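Long-range contacts in quinoline 2-oxidoreductase large subunit (Pseudomonas putida, PDB 1T3Q), which carries the molybdenum-pterin cytosine dinucleotide cofactor of a molybdenum hydroxylase that probably oxidises quinoline at its 2-position: residues F463-G468 against Y545-A550; D631-V636 against S731-G736. All coordinates share one frame; numbering follows the deposited sequence.

Contact 1 (F463-G468 against Y545-A550); sequences FNEVTG and YASRGA. Unlike the reference sequence in segment 463-468: E465 (reference Asp), V466 (reference Cys). With MCN (pterin cytosine dinucleotide), chain N; SMO (dioxosulfidomolybdenum(VI) ion), chain O.
S547 reaches E465 from the cofactor loop, its OG lying 2.8 Å from E465 OE1. E465 meets the serine with CG anti to the backbone N (chi1 164°) and the chain extended beyond. G468 N donates to S547 O at 3.0 Å with a nearly straight N-H (170°), approaching from above the carbonyl plane, 37° out of it. The same oxygen has T467 CB beside it at 3.4 Å, and G468 CA comes within 3.7 Å of R548 CA; the glycine sits at positive phi, a backbone shape that residues with a side chain adopt less readily.

On its other side the 545-550 loop faces the cofactor. A546 N donates to SMO OM2 at 2.9 Å, the molybdenum itself being chelated by the two dithiolene sulfurs of MCN. G549 N grips MCN O1B at 2.7 Å and A550 N takes O1A at 2.8 Å, so the first turn of helix 549-576 holds both phosphates; a side chain at G549 would run into O2B.

A second shell fixes the loop. E743 N donates to S547 OG, while the R548 side chain turns away to a salt bridge with D485 and backbone acceptors at T469 and G543.

Backbone N-H groups at a helix start thus meet the diphosphate, whose negative charge the helix end would probably help to offset, while E465 and the backbone N of G468, at the end of strand 454-467, meet the loop through S547.

Contact 2 (D631-V636 against S731-G736); sequences DPSDLV and SPLVPG
With CG beside the backbone N (chi1 -44°), and so anti to the carbonyl carbon, L733 points its branched end at the 631-636 loop; chi2 sets CD1 anti to CA, with CD2 as the side branch. CD1 touches D634 CB at 3.5 Å and sits 3.6 Å from L635 O, while CD2 rests against S633 OG at 3.7 Å. V636 fans out its two methyls: CG1, anti to the backbone N (chi1 177°), lies 3.9 Å from S731 OG, and CG2 meets V734 CG2 at 4.0 Å, the two valines crossing at about a right angle.

S731 closes an ST turn in which its OG accepts from L733 N at 3.0 Å, inside the type I beta turn that runs from S731 to V734. With an alanine here the hydroxyl is gone, and L733 N would probably lose its acceptor, leaving the turn that presents the leucine freer to move.

One water ties the backbones together, accepting from S633 N at 3.1 Å and donating to L733 O, which also receives the hydroxyl of Y630. D634 OD1 forms a salt bridge with R422, and OD2 takes a weak bond from L635 N.

No direct hydrogen bond crosses between the two loops, one leading into strand 636-649 and the other preceding helix 744-761; methyl packing and the bridging water join them, and the ST turn probably contributes to holding the leucine where it meets 631-636.

How the contacts relate
The centres of the two contacts lie 11 Å apart, and strands 454-467 and 636-649, antiparallel neighbours in one sheet, connect them. At the junction T467 OG1 is 2.7 Å from V636 O, a probable hydrogen bond, and G740 N also bonds to this hydroxyl; P632 CG packs 3.3 Å from G468 O. Helix 549-576 is shared too: its start belongs to contact 1, while P632 touches I552 and V734 touches V551 and A554 farther along. Contact 1 touches an oxygen on the molybdenum and the diphosphate oxygens. Contact 2 stands one layer back, the V734 side chain being about 8 Å from the pterin cytosine dinucleotide.

Contact 1 (F463-G468 against Y545-A550)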
loop_
_atom_site.group_PDB
_atom_site.type_symbol
_atom_site.label_atom_id
_atom_site.label_comp_id
_atom_site.label_asym_id
_atom_site.label_seq_id
_atom_site.Cartn_x
_atom_site.Cartn_y
_atom_site.Cartn_z
ATOM N N PHE B 463 31.140 -24.976 -21.750
ATOM C CA PHE B 463 29.808 -24.692 -22.267
ATOM C C PHE B 463 29.647 -23.351 -22.968
ATOM O O PHE B 463 30.527 -22.487 -22.940
ATOM C CB PHE B 463 28.797 -24.701 -21.112
ATOM C CG PHE B 463 28.868 -23.465 -20.246
ATOM C CD1 PHE B 463 29.872 -23.323 -19.291
ATOM C CD2 PHE B 463 27.993 -22.402 -20.457
ATOM C CE1 PHE B 463 30.008 -22.140 -18.566
ATOM C CE2 PHE B 463 28.122 -21.214 -19.739
ATOM C CZ PHE B 463 29.137 -21.083 -18.790
ATOM N N ASN B 464 28.489 -23.205 -23.603
ATOM C CA ASN B 464 28.074 -21.961 -24.227
ATOM C C ASN B 464 26.622 -21.941 -23.746
ATOM O O ASN B 464 26.114 -22.975 -23.304
ATOM C CB ASN B 464 28.244 -21.985 -25.761
ATOM C CG ASN B 464 27.155 -22.743 -26.486
ATOM O OD1 ASN B 464 26.447 -23.563 -25.908
ATOM N ND2 ASN B 464 27.034 -22.480 -27.784
ATOM N N GLU B 465 25.965 -20.791 -23.792
ATOM C CA GLU B 465 24.609 -20.692 -23.272
ATOM C C GLU B 465 23.816 -19.583 -23.951
ATOM O O GLU B 465 24.347 -18.500 -24.199
ATOM C CB GLU B 465 24.701 -20.417 -21.760
ATOM C CG GLU B 465 23.444 -19.899 -21.086
ATOM C CD GLU B 465 23.713 -19.366 -19.673
ATOM O OE1 GLU B 465 22.739 -19.066 -18.955
ATOM O OE2 GLU B 465 24.894 -19.235 -19.284
ATOM N N VAL B 466 22.547 -19.847 -24.252
ATOM C CA VAL B 466 21.715 -18.816 -24.861
ATOM C C VAL B 466 21.225 -17.901 -23.744
ATOM O O VAL B 466 20.665 -18.370 -22.750
ATOM C CB VAL B 466 20.497 -19.423 -25.614
ATOM C CG1 VAL B 466 20.988 -20.262 -26.794
ATOM C CG2 VAL B 466 19.651 -20.265 -24.673
ATOM N N THR B 467 21.459 -16.597 -23.894
ATOM C CA THR B 467 21.036 -15.623 -22.889
ATOM C C THR B 467 20.210 -14.516 -23.535
ATOM O O THR B 467 20.049 -14.495 -24.758
ATOM C CB THR B 467 22.249 -14.981 -22.165
ATOM O OG1 THR B 467 22.964 -14.131 -23.070
ATOM C CG2 THR B 467 23.185 -16.055 -21.652
ATOM N N GLY B 468 19.699 -13.597 -22.720
ATOM C CA GLY B 468 18.887 -12.507 -23.242
ATOM C C GLY B 468 17.713 -13.085 -24.008
ATOM O O GLY B 468 17.172 -12.470 -24.927
ATOM N N TYR B 545 14.032 -14.615 -16.371
ATOM C CA TYR B 545 14.156 -16.053 -16.570
ATOM C C TYR B 545 15.119 -16.241 -17.737
ATOM O O TYR B 545 15.452 -15.280 -18.422
ATOM C CB TYR B 545 12.786 -16.673 -16.886
ATOM C CG TYR B 545 12.167 -16.204 -18.183
ATOM C CD1 TYR B 545 12.585 -16.726 -19.408
ATOM C CD2 TYR B 545 11.183 -15.217 -18.188
ATOM C CE1 TYR B 545 12.039 -16.274 -20.610
ATOM C CE2 TYR B 545 10.631 -14.758 -19.382
ATOM C CZ TYR B 545 11.064 -15.289 -20.589
ATOM O OH TYR B 545 10.536 -14.829 -21.775
ATOM N N ALA B 546 15.585 -17.468 -17.941
ATOM C CA ALA B 546 16.498 -17.775 -19.035
ATOM C C ALA B 546 17.688 -16.814 -19.156
ATOM O O ALA B 546 18.095 -16.463 -20.269
ATOM C CB ALA B 546 15.725 -17.807 -20.350
ATOM N N SER B 547 18.243 -16.395 -18.022
ATOM C CA SER B 547 19.391 -15.482 -18.007
ATOM C C SER B 547 19.172 -14.313 -18.963
ATOM O O SER B 547 20.026 -14.029 -19.813
ATOM C CB SER B 547 20.660 -16.232 -18.420
ATOM O OG SER B 547 20.860 -17.392 -17.630
ATOM N N ARG B 548 18.046 -13.622 -18.809
ATOM C CA ARG B 548 17.694 -12.519 -19.697
ATOM C C ARG B 548 17.601 -11.141 -19.054
ATOM O O ARG B 548 17.532 -10.142 -19.760
ATOM C CB ARG B 548 16.349 -12.814 -20.357
ATOM C CG ARG B 548 15.160 -12.601 -19.412
ATOM C CD ARG B 548 13.918 -13.344 -19.898
ATOM N NE ARG B 548 13.508 -12.917 -21.229
ATOM C CZ ARG B 548 12.707 -11.887 -21.479
ATOM N NH1 ARG B 548 12.206 -11.165 -20.484
ATOM N NH2 ARG B 548 12.413 -11.571 -22.734
ATOM N N GLY B 549 17.577 -11.090 -17.726
ATOM C CA GLY B 549 17.445 -9.823 -17.034
ATOM C C GLY B 549 18.429 -8.734 -17.411
ATOM O O GLY B 549 18.023 -7.632 -17.784
ATOM N N ALA B 550 19.719 -9.026 -17.290
ATOM C CA ALA B 550 20.757 -8.052 -17.620
ATOM C C ALA B 550 20.636 -7.585 -19.068
ATOM O O ALA B 550 20.692 -6.392 -19.346
ATOM C CB ALA B 550 22.135 -8.660 -17.381
HETATM N N1 MCN N . 24.822 -9.621 -14.296
HETATM C C2 MCN N . 25.832 -8.612 -14.432
HETATM N N3 MCN N . 26.435 -8.609 -15.680
HETATM C C4 MCN N . 26.156 -9.463 -16.741
HETATM C C5 MCN N . 25.121 -10.484 -16.540
HETATM C C6 MCN N . 24.463 -10.557 -15.335
HETATM O O2 MCN N . 26.113 -7.880 -13.509
HETATM N N4 MCN N . 26.791 -9.362 -17.889
HETATM C "C1'" MCN N . 24.084 -9.632 -12.906
HETATM C C2D MCN N . 22.688 -8.859 -12.973
HETATM O "O2'" MCN N . 22.423 -8.191 -11.688
HETATM C "C3'" MCN N . 21.705 -9.951 -13.337
HETATM C C4D MCN N . 22.198 -11.173 -12.598
HETATM O O4D MCN N . 23.691 -10.959 -12.454
HETATM O "O3'" MCN N . 20.353 -9.566 -12.906
HETATM C "C5'" MCN N . 21.775 -12.542 -13.202
HETATM O "O5'" MCN N . 22.134 -12.482 -14.560
HETATM P PA MCN N . 21.145 -12.722 -15.767
HETATM O O1A MCN N . 20.959 -11.387 -16.421
HETATM O O2A MCN N . 21.750 -13.897 -16.515
HETATM O O3A MCN N . 19.703 -13.344 -15.340
HETATM P PB MCN N . 18.428 -12.668 -14.647
HETATM O O1B MCN N . 17.298 -12.777 -15.618
HETATM O O2B MCN N . 18.755 -11.304 -14.112
HETATM O O3B MCN N . 18.161 -13.604 -13.372
HETATM C C10 MCN N . 17.457 -14.814 -13.500
HETATM C "C9'" MCN N . 18.484 -15.894 -13.394
HETATM C "C8'" MCN N . 17.676 -17.212 -13.454
HETATM S "S8'" MCN N . 16.782 -17.490 -14.976
HETATM C "C7'" MCN N . 17.617 -18.143 -12.499
HETATM S "S7'" MCN N . 16.661 -19.650 -12.580
HETATM C "C6'" MCN N . 18.385 -17.867 -11.163
HETATM C C7 MCN N . 19.555 -16.949 -11.397
HETATM O "O9'" MCN N . 19.150 -15.759 -12.053
HETATM N "N5'" MCN N . 17.320 -17.431 -10.168
HETATM C C4A MCN N . 17.990 -16.793 -9.050
HETATM N "N8'" MCN N . 20.189 -16.565 -10.091
HETATM C C4B MCN N . 19.342 -16.416 -8.954
HETATM N "N1'" MCN N . 19.956 -15.791 -7.840
HETATM C "C2'" MCN N . 19.131 -15.556 -6.793
HETATM N "N2'" MCN N . 19.672 -14.975 -5.701
HETATM N "N3'" MCN N . 17.785 -15.862 -6.806
HETATM C "C4'" MCN N . 17.087 -16.484 -7.908
HETATM O "O4'" MCN N . 15.905 -16.719 -7.840
HETATM S S SMO O . 14.946 -21.534 -14.559
HETATM MO MO SMO O . 15.386 -19.447 -14.656
HETATM O OM2 SMO O . 15.259 -19.857 -16.342
HETATM O OM1 SMO O . 13.924 -18.782 -14.120
#

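Contact 2 (D631-V636 against S731-G736)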
loop_
_atom_site.group_PDB
_atom_site.type_symbol
_atom_site.label_atom_id
_atom_site.label_comp_id
_atom_site.label_asym_id
_atom_site.label_seq_id
_atom_site.Cartn_x
_atom_site.Cartn_y
_atom_site.Cartn_z
ATOM N N ASP B 631 14.062 -6.404 -27.793
ATOM C CA ASP B 631 14.147 -7.824 -28.089
ATOM C C ASP B 631 15.398 -7.975 -28.956
ATOM O O ASP B 631 15.487 -7.379 -30.021
ATOM C CB ASP B 631 12.878 -8.234 -28.855
ATOM C CG ASP B 631 12.729 -9.738 -29.008
ATOM O OD1 ASP B 631 13.365 -10.495 -28.245
ATOM O OD2 ASP B 631 11.949 -10.162 -29.889
ATOM N N PRO B 632 16.399 -8.739 -28.493
ATOM C CA PRO B 632 17.605 -8.891 -29.314
ATOM C C PRO B 632 17.317 -9.391 -30.726
ATOM O O PRO B 632 16.390 -10.167 -30.945
ATOM C CB PRO B 632 18.472 -9.854 -28.499
ATOM C CG PRO B 632 17.504 -10.517 -27.557
ATOM C CD PRO B 632 16.551 -9.431 -27.205
ATOM N N SER B 633 18.126 -8.940 -31.678
ATOM C CA SER B 633 17.955 -9.306 -33.080
ATOM C C SER B 633 18.472 -10.698 -33.414
ATOM O O SER B 633 18.238 -11.208 -34.512
ATOM C CB SER B 633 18.661 -8.278 -33.962
ATOM O OG SER B 633 20.042 -8.227 -33.653
ATOM N N ASP B 634 19.160 -11.324 -32.466
ATOM C CA ASP B 634 19.721 -12.647 -32.700
ATOM C C ASP B 634 20.066 -13.268 -31.346
ATOM O O ASP B 634 19.831 -12.659 -30.294
ATOM C CB ASP B 634 20.985 -12.486 -33.561
ATOM C CG ASP B 634 21.430 -13.773 -34.232
ATOM O OD1 ASP B 634 22.439 -13.718 -34.973
ATOM O OD2 ASP B 634 20.796 -14.832 -34.041
ATOM N N LEU B 635 20.611 -14.477 -31.369
ATOM C CA LEU B 635 21.002 -15.139 -30.136
ATOM C C LEU B 635 22.115 -14.321 -29.494
ATOM O O LEU B 635 22.852 -13.621 -30.182
ATOM C CB LEU B 635 21.548 -16.538 -30.424
ATOM C CG LEU B 635 20.700 -17.532 -31.220
ATOM C CD1 LEU B 635 21.470 -18.836 -31.349
ATOM C CD2 LEU B 635 19.370 -17.762 -30.522
ATOM N N VAL B 636 22.218 -14.407 -28.176
ATOM C CA VAL B 636 23.279 -13.731 -27.436
ATOM C C VAL B 636 23.884 -14.858 -26.600
ATOM O O VAL B 636 23.431 -15.143 -25.493
ATOM C CB VAL B 636 22.728 -12.618 -26.522
ATOM C CG1 VAL B 636 23.868 -11.992 -25.707
ATOM C CG2 VAL B 636 22.053 -11.539 -27.371
ATOM N N SER B 731 28.800 -8.404 -26.575
ATOM C CA SER B 731 27.790 -8.708 -27.570
ATOM C C SER B 731 27.491 -7.408 -28.298
ATOM O O SER B 731 27.303 -6.368 -27.671
ATOM C CB SER B 731 26.504 -9.202 -26.917
ATOM O OG SER B 731 25.421 -9.051 -27.819
ATOM N N PRO B 732 27.469 -7.441 -29.636
ATOM C CA PRO B 732 27.179 -6.220 -30.388
ATOM C C PRO B 732 25.672 -5.984 -30.474
ATOM O O PRO B 732 25.220 -4.989 -31.036
ATOM C CB PRO B 732 27.799 -6.507 -31.753
ATOM C CG PRO B 732 27.587 -7.984 -31.902
ATOM C CD PRO B 732 27.948 -8.515 -30.523
ATOM N N LEU B 733 24.905 -6.897 -29.886
ATOM C CA LEU B 733 23.447 -6.826 -29.921
ATOM C C LEU B 733 22.797 -6.310 -28.641
ATOM O O LEU B 733 21.575 -6.213 -28.558
ATOM C CB LEU B 733 22.889 -8.214 -30.225
ATOM C CG LEU B 733 23.604 -8.974 -31.344
ATOM C CD1 LEU B 733 22.913 -10.308 -31.555
ATOM C CD2 LEU B 733 23.581 -8.148 -32.630
ATOM N N VAL B 734 23.614 -5.979 -27.648
ATOM C CA VAL B 734 23.102 -5.503 -26.369
ATOM C C VAL B 734 23.897 -4.272 -25.938
ATOM O O VAL B 734 25.116 -4.239 -26.091
ATOM C CB VAL B 734 23.260 -6.608 -25.297
ATOM C CG1 VAL B 734 22.583 -6.193 -24.001
ATOM C CG2 VAL B 734 22.680 -7.928 -25.816
ATOM N N PRO B 735 23.220 -3.235 -25.417
ATOM C CA PRO B 735 23.991 -2.061 -25.001
ATOM C C PRO B 735 25.071 -2.423 -23.989
ATOM O O PRO B 735 24.871 -3.279 -23.131
ATOM C CB PRO B 735 22.929 -1.104 -24.436
ATOM C CG PRO B 735 21.672 -1.931 -24.313
ATOM C CD PRO B 735 21.775 -2.956 -25.401
ATOM N N GLY B 736 26.228 -1.782 -24.117
ATOM C CA GLY B 736 27.326 -2.050 -23.209
ATOM C C GLY B 736 28.010 -3.385 -23.448
ATOM O O GLY B 736 28.973 -3.708 -22.760
HETATM O O HOH W 1 19.572 -6.330 -30.850
#